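Local coordinates for nucleoporin NUP159 (Saccharomyces cerevisiae, PDB 1XIP), which builds part of the nuclear pore complex, its N-terminal beta-propeller domain tethering the helicase Dbp5 to the pore for mRNA export, at residues F31-L43 / G271-T283. Sequence-based numbering, arbitrary orientation.
Sequences FNEKLPFASLQNL and GQIVRFPYMYKVT
F276 turns its ring edge to one face of F37, a T-shaped pair with centroids 5.5 Å apart and planes at 89°. With CG anti to the backbone N (chi1 -173°), F276 lies against the backbone of A38 and S39, the small A38 pointing its methyl away. Beside F37, V274 CG1 adds a branched bump, 4.2 Å from F37 CE1. Branched I273 packs into the angle between E33, in the type I' turn F31-K34, and L35: CG2 meets L35 CD2 and E33 O, CD1 the E33 carboxylate. R275 folds back, so its aliphatic CD meets L35 CG while its flat guanidinium offers a face to L40 CD1, 3.6 Å from NH1. One water links E33 O and L35 N to V274 O; another accepts from R275 NH1 and F276 N, 3.2 Å from A38 O.

Small S39 lets the Y278 ring close in, S39 CB to Y278 CD1 3.6 Å, its OG hydrogen-bonded to F130 O. Y278 directs its CD2 edge at the centre of the Y280 face, and Y280 OH donates a 2.5 Å bond to L40 O. Extended Q41, NE2 hydrogen-bonded to L132 O, crosses the Y278 ring at about a right angle. An alanine in place of Y278 would probably open a gap beside Q41 and over the Y280 face.

Within the propeller, the loop between strands 18-26 and 43-46 thus rests on the entry to strand 279-284, with strand 90-96 touching L40 and strand 337-343 touching R275.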
loop_
_atom_site.group_PDB
_atom_site.type_symbol
_atom_site.label_atom_id
_atom_site.label_comp_id
_atom_site.label_asym_id
_atom_site.label_seq_id
_atom_site.Cartn_x
_atom_site.Cartn_y
_atom_site.Cartn_z
ATOM N N PHE A 31 -7.390 -11.584 -11.870
ATOM C CA PHE A 31 -8.020 -12.266 -10.749
ATOM C C PHE A 31 -9.510 -12.540 -11.024
ATOM O O PHE A 31 -10.193 -13.167 -10.199
ATOM C CB PHE A 31 -7.898 -11.405 -9.499
ATOM C CG PHE A 31 -6.575 -11.516 -8.801
ATOM C CD1 PHE A 31 -6.276 -12.632 -8.019
ATOM C CD2 PHE A 31 -5.627 -10.485 -8.899
ATOM C CE1 PHE A 31 -5.065 -12.720 -7.346
ATOM C CE2 PHE A 31 -4.390 -10.571 -8.223
ATOM C CZ PHE A 31 -4.116 -11.686 -7.448
ATOM N N ASN A 32 -10.003 -12.056 -12.165
ATOM C CA ASN A 32 -11.418 -12.128 -12.512
ATOM C C ASN A 32 -12.340 -11.785 -11.350
ATOM O O ASN A 32 -13.375 -12.425 -11.152
ATOM C CB ASN A 32 -11.768 -13.490 -13.099
ATOM C CG ASN A 32 -11.011 -13.778 -14.375
ATOM O OD1 ASN A 32 -10.330 -14.803 -14.486
ATOM N ND2 ASN A 32 -11.113 -12.869 -15.351
ATOM N N GLU A 33 -11.940 -10.773 -10.583
ATOM C CA GLU A 33 -12.746 -10.199 -9.489
ATOM C C GLU A 33 -12.757 -11.026 -8.215
ATOM O O GLU A 33 -13.342 -10.618 -7.225
ATOM C CB GLU A 33 -14.166 -9.846 -9.953
ATOM C CG GLU A 33 -14.156 -9.179 -11.315
ATOM C CD GLU A 33 -15.464 -8.549 -11.702
ATOM O OE1 GLU A 33 -16.532 -9.083 -11.335
ATOM O OE2 GLU A 33 -15.404 -7.517 -12.401
ATOM N N LYS A 34 -12.057 -12.154 -8.236
ATOM C CA LYS A 34 -11.847 -12.958 -7.041
ATOM C C LYS A 34 -10.401 -12.786 -6.523
ATOM O O LYS A 34 -9.482 -13.454 -6.990
ATOM C CB LYS A 34 -12.178 -14.430 -7.335
ATOM C CG LYS A 34 -12.353 -15.298 -6.101
ATOM C CD LYS A 34 -12.503 -16.791 -6.486
ATOM C CE LYS A 34 -13.181 -17.612 -5.370
ATOM N NZ LYS A 34 -13.017 -19.089 -5.575
ATOM N N LEU A 35 -10.224 -11.872 -5.565
ATOM C CA LEU A 35 -8.914 -11.520 -5.010
ATOM C C LEU A 35 -8.799 -12.089 -3.608
ATOM O O LEU A 35 -9.810 -12.209 -2.935
ATOM C CB LEU A 35 -8.805 -10.010 -4.892
ATOM C CG LEU A 35 -8.666 -9.064 -6.075
ATOM C CD1 LEU A 35 -7.240 -9.014 -6.524
ATOM C CD2 LEU A 35 -9.614 -9.353 -7.244
ATOM N N PRO A 36 -7.589 -12.415 -3.143
ATOM C CA PRO A 36 -7.415 -12.905 -1.769
ATOM C C PRO A 36 -7.821 -11.824 -0.775
ATOM O O PRO A 36 -7.356 -10.691 -0.908
ATOM C CB PRO A 36 -5.912 -13.180 -1.677
ATOM C CG PRO A 36 -5.475 -13.331 -3.070
ATOM C CD PRO A 36 -6.306 -12.365 -3.869
ATOM N N PHE A 37 -8.689 -12.159 0.180
ATOM C CA PHE A 37 -9.204 -11.190 1.134
ATOM C C PHE A 37 -8.136 -10.798 2.145
ATOM O O PHE A 37 -8.116 -11.268 3.278
ATOM C CB PHE A 37 -10.465 -11.723 1.836
ATOM C CG PHE A 37 -11.276 -10.651 2.517
ATOM C CD1 PHE A 37 -11.883 -9.635 1.779
ATOM C CD2 PHE A 37 -11.422 -10.647 3.894
ATOM C CE1 PHE A 37 -12.620 -8.631 2.415
ATOM C CE2 PHE A 37 -12.158 -9.642 4.533
ATOM C CZ PHE A 37 -12.748 -8.634 3.789
ATOM N N ALA A 38 -7.242 -9.917 1.705
ATOM C CA ALA A 38 -6.117 -9.432 2.498
ATOM C C ALA A 38 -5.657 -8.175 1.827
ATOM O O ALA A 38 -6.058 -7.875 0.691
ATOM C CB ALA A 38 -4.995 -10.443 2.509
ATOM N N SER A 39 -4.833 -7.411 2.498
ATOM C CA SER A 39 -4.273 -6.272 1.830
ATOM C C SER A 39 -3.180 -6.827 0.930
ATOM O O SER A 39 -2.446 -7.731 1.321
ATOM C CB SER A 39 -3.747 -5.283 2.828
ATOM O OG SER A 39 -2.725 -5.862 3.582
ATOM N N LEU A 40 -3.124 -6.356 -0.306
ATOM C CA LEU A 40 -2.245 -6.980 -1.279
ATOM C C LEU A 40 -1.140 -6.029 -1.630
ATOM O O LEU A 40 -1.390 -4.842 -1.815
ATOM C CB LEU A 40 -3.006 -7.375 -2.538
ATOM C CG LEU A 40 -4.339 -8.117 -2.493
ATOM C CD1 LEU A 40 -4.917 -8.161 -3.914
ATOM C CD2 LEU A 40 -4.128 -9.491 -2.012
ATOM N N GLN A 41 0.080 -6.552 -1.721
ATOM C CA GLN A 41 1.238 -5.760 -2.086
ATOM C C GLN A 41 2.033 -6.537 -3.089
ATOM O O GLN A 41 3.130 -7.048 -2.789
ATOM C CB GLN A 41 2.063 -5.462 -0.866
ATOM C CG GLN A 41 1.408 -4.408 -0.006
ATOM C CD GLN A 41 2.125 -4.195 1.285
ATOM O OE1 GLN A 41 2.936 -3.271 1.401
ATOM N NE2 GLN A 41 1.828 -5.041 2.282
ATOM N N ASN A 42 1.468 -6.636 -4.289
ATOM C CA ASN A 42 1.877 -7.642 -5.235
ATOM C C ASN A 42 2.802 -7.117 -6.343
ATOM O O ASN A 42 2.860 -7.691 -7.453
ATOM C CB ASN A 42 0.636 -8.300 -5.813
ATOM C CG ASN A 42 -0.001 -9.277 -4.849
ATOM O OD1 ASN A 42 0.223 -9.228 -3.645
ATOM N ND2 ASN A 42 -0.805 -10.166 -5.379
ATOM N N LEU A 43 3.529 -6.037 -6.039
ATOM C CA LEU A 43 4.527 -5.502 -6.954
ATOM C C LEU A 43 5.612 -4.804 -6.176
ATOM O O LEU A 43 5.326 -3.974 -5.307
ATOM C CB LEU A 43 3.888 -4.516 -7.937
ATOM C CG LEU A 43 4.876 -3.704 -8.762
ATOM C CD1 LEU A 43 5.290 -4.506 -9.999
ATOM C CD2 LEU A 43 4.300 -2.388 -9.165
ATOM N N GLY A 271 -14.981 2.005 -5.553
ATOM C CA GLY A 271 -14.681 0.666 -6.025
ATOM C C GLY A 271 -15.894 -0.254 -6.072
ATOM O O GLY A 271 -16.806 -0.129 -5.247
ATOM N N GLN A 272 -15.886 -1.190 -7.036
ATOM C CA GLN A 272 -16.944 -2.219 -7.150
ATOM C C GLN A 272 -16.469 -3.680 -7.095
ATOM O O GLN A 272 -17.240 -4.584 -7.381
ATOM C CB GLN A 272 -17.781 -2.021 -8.408
ATOM C CG GLN A 272 -18.282 -0.600 -8.637
ATOM C CD GLN A 272 -18.590 -0.353 -10.105
ATOM O OE1 GLN A 272 -17.676 -0.089 -10.911
ATOM N NE2 GLN A 272 -19.868 -0.472 -10.467
ATOM N N ILE A 273 -15.208 -3.909 -6.747
ATOM C CA ILE A 273 -14.724 -5.259 -6.473
ATOM C C ILE A 273 -14.565 -5.404 -4.965
ATOM O O ILE A 273 -14.181 -4.454 -4.286
ATOM C CB ILE A 273 -13.350 -5.539 -7.189
ATOM C CG1 ILE A 273 -13.344 -5.109 -8.678
ATOM C CG2 ILE A 273 -12.926 -7.011 -7.034
ATOM C CD1 ILE A 273 -14.590 -5.437 -9.494
ATOM N N VAL A 274 -14.875 -6.588 -4.445
ATOM C CA VAL A 274 -14.644 -6.902 -3.034
ATOM C C VAL A 274 -13.167 -6.902 -2.748
ATOM O O VAL A 274 -12.412 -7.698 -3.290
ATOM C CB VAL A 274 -15.214 -8.277 -2.625
ATOM C CG1 VAL A 274 -14.864 -8.588 -1.156
ATOM C CG2 VAL A 274 -16.710 -8.317 -2.844
ATOM N N ARG A 275 -12.770 -5.994 -1.876
ATOM C CA ARG A 275 -11.384 -5.820 -1.501
ATOM C C ARG A 275 -11.280 -5.598 -0.030
ATOM O O ARG A 275 -12.149 -4.967 0.571
ATOM C CB ARG A 275 -10.782 -4.634 -2.242
ATOM C CG ARG A 275 -10.600 -4.912 -3.697
ATOM C CD ARG A 275 -9.545 -5.945 -3.964
ATOM N NE ARG A 275 -8.403 -5.295 -4.576
ATOM C CZ ARG A 275 -7.251 -5.067 -3.985
ATOM N NH1 ARG A 275 -7.024 -5.464 -2.741
ATOM N NH2 ARG A 275 -6.308 -4.467 -4.652
ATOM N N PHE A 276 -10.226 -6.151 0.550
ATOM C CA PHE A 276 -9.814 -5.806 1.888
ATOM C C PHE A 276 -9.227 -4.395 1.851
ATOM O O PHE A 276 -8.413 -4.090 0.986
ATOM C CB PHE A 276 -8.775 -6.807 2.378
ATOM C CG PHE A 276 -8.400 -6.641 3.814
ATOM C CD1 PHE A 276 -9.155 -7.239 4.815
ATOM C CD2 PHE A 276 -7.297 -5.878 4.172
ATOM C CE1 PHE A 276 -8.807 -7.079 6.166
ATOM C CE2 PHE A 276 -6.941 -5.704 5.506
ATOM C CZ PHE A 276 -7.691 -6.310 6.512
ATOM N N PRO A 277 -9.672 -3.532 2.762
ATOM C CA PRO A 277 -9.174 -2.150 2.882
ATOM C C PRO A 277 -7.689 -2.016 3.111
ATOM O O PRO A 277 -7.179 -2.530 4.100
ATOM C CB PRO A 277 -9.909 -1.635 4.107
ATOM C CG PRO A 277 -11.202 -2.350 4.023
ATOM C CD PRO A 277 -10.778 -3.791 3.698
ATOM N N TYR A 278 -7.005 -1.318 2.211
ATOM C CA TYR A 278 -5.581 -1.062 2.354
ATOM C C TYR A 278 -5.187 0.185 1.573
ATOM O O TYR A 278 -5.660 0.414 0.460
ATOM C CB TYR A 278 -4.742 -2.283 1.931
ATOM C CG TYR A 278 -3.253 -2.017 1.984
ATOM C CD1 TYR A 278 -2.585 -1.915 3.205
ATOM C CD2 TYR A 278 -2.518 -1.848 0.805
ATOM C CE1 TYR A 278 -1.227 -1.634 3.254
ATOM C CE2 TYR A 278 -1.170 -1.563 0.834
ATOM C CZ TYR A 278 -0.523 -1.448 2.058
ATOM O OH TYR A 278 0.827 -1.165 2.091
HETATM N N MSE A 279 -4.338 0.996 2.181
HETATM C CA MSE A 279 -3.893 2.244 1.587
HETATM C C MSE A 279 -2.474 2.078 1.061
HETATM O O MSE A 279 -1.569 1.805 1.841
HETATM C CB MSE A 279 -3.940 3.363 2.642
HETATM C CG MSE A 279 -3.592 4.752 2.120
HETATM SE SE MSE A 279 -4.969 5.493 0.907
HETATM C CE MSE A 279 -6.513 5.437 2.100
ATOM N N TYR A 280 -2.298 2.245 -0.253
ATOM C CA TYR A 280 -0.981 2.194 -0.901
ATOM C C TYR A 280 -0.255 3.528 -0.763
ATOM O O TYR A 280 -0.852 4.575 -0.985
ATOM C CB TYR A 280 -1.122 1.789 -2.377
ATOM C CG TYR A 280 -1.686 0.400 -2.533
ATOM C CD1 TYR A 280 -0.848 -0.713 -2.561
ATOM C CD2 TYR A 280 -3.059 0.189 -2.592
ATOM C CE1 TYR A 280 -1.356 -1.980 -2.674
ATOM C CE2 TYR A 280 -3.578 -1.074 -2.688
ATOM C CZ TYR A 280 -2.724 -2.161 -2.727
ATOM O OH TYR A 280 -3.240 -3.440 -2.842
ATOM N N LYS A 281 1.013 3.483 -0.356
ATOM C CA LYS A 281 1.808 4.687 -0.161
ATOM C C LYS A 281 3.216 4.580 -0.757
ATOM O O LYS A 281 3.948 3.624 -0.527
ATOM C CB LYS A 281 1.884 5.084 1.315
ATOM C CG LYS A 281 2.587 6.429 1.559
ATOM C CD LYS A 281 3.124 6.567 2.986
ATOM C CE LYS A 281 4.128 5.462 3.356
ATOM N NZ LYS A 281 4.312 5.284 4.844
ATOM N N VAL A 282 3.565 5.593 -1.535
ATOM C CA VAL A 282 4.871 5.728 -2.117
ATOM C C VAL A 282 5.388 7.090 -1.679
ATOM O O VAL A 282 4.668 8.078 -1.734
ATOM C CB VAL A 282 4.775 5.633 -3.632
ATOM C CG1 VAL A 282 5.844 6.460 -4.295
ATOM C CG2 VAL A 282 4.871 4.193 -4.061
ATOM N N THR A 283 6.626 7.129 -1.209
ATOM C CA THR A 283 7.195 8.351 -0.669
ATOM C C THR A 283 8.310 8.856 -1.562
ATOM O O THR A 283 9.243 8.124 -1.865
ATOM C CB THR A 283 7.724 8.108 0.743
ATOM O OG1 THR A 283 6.673 7.587 1.571
ATOM C CG2 THR A 283 8.105 9.415 1.390
HETATM O O HOH W 1 -12.469 -10.455 -4.738
HETATM O O HOH W 2 -6.314 -5.240 -0.246
HETATM O O HOH W 3 -8.493 -7.527 -1.394
#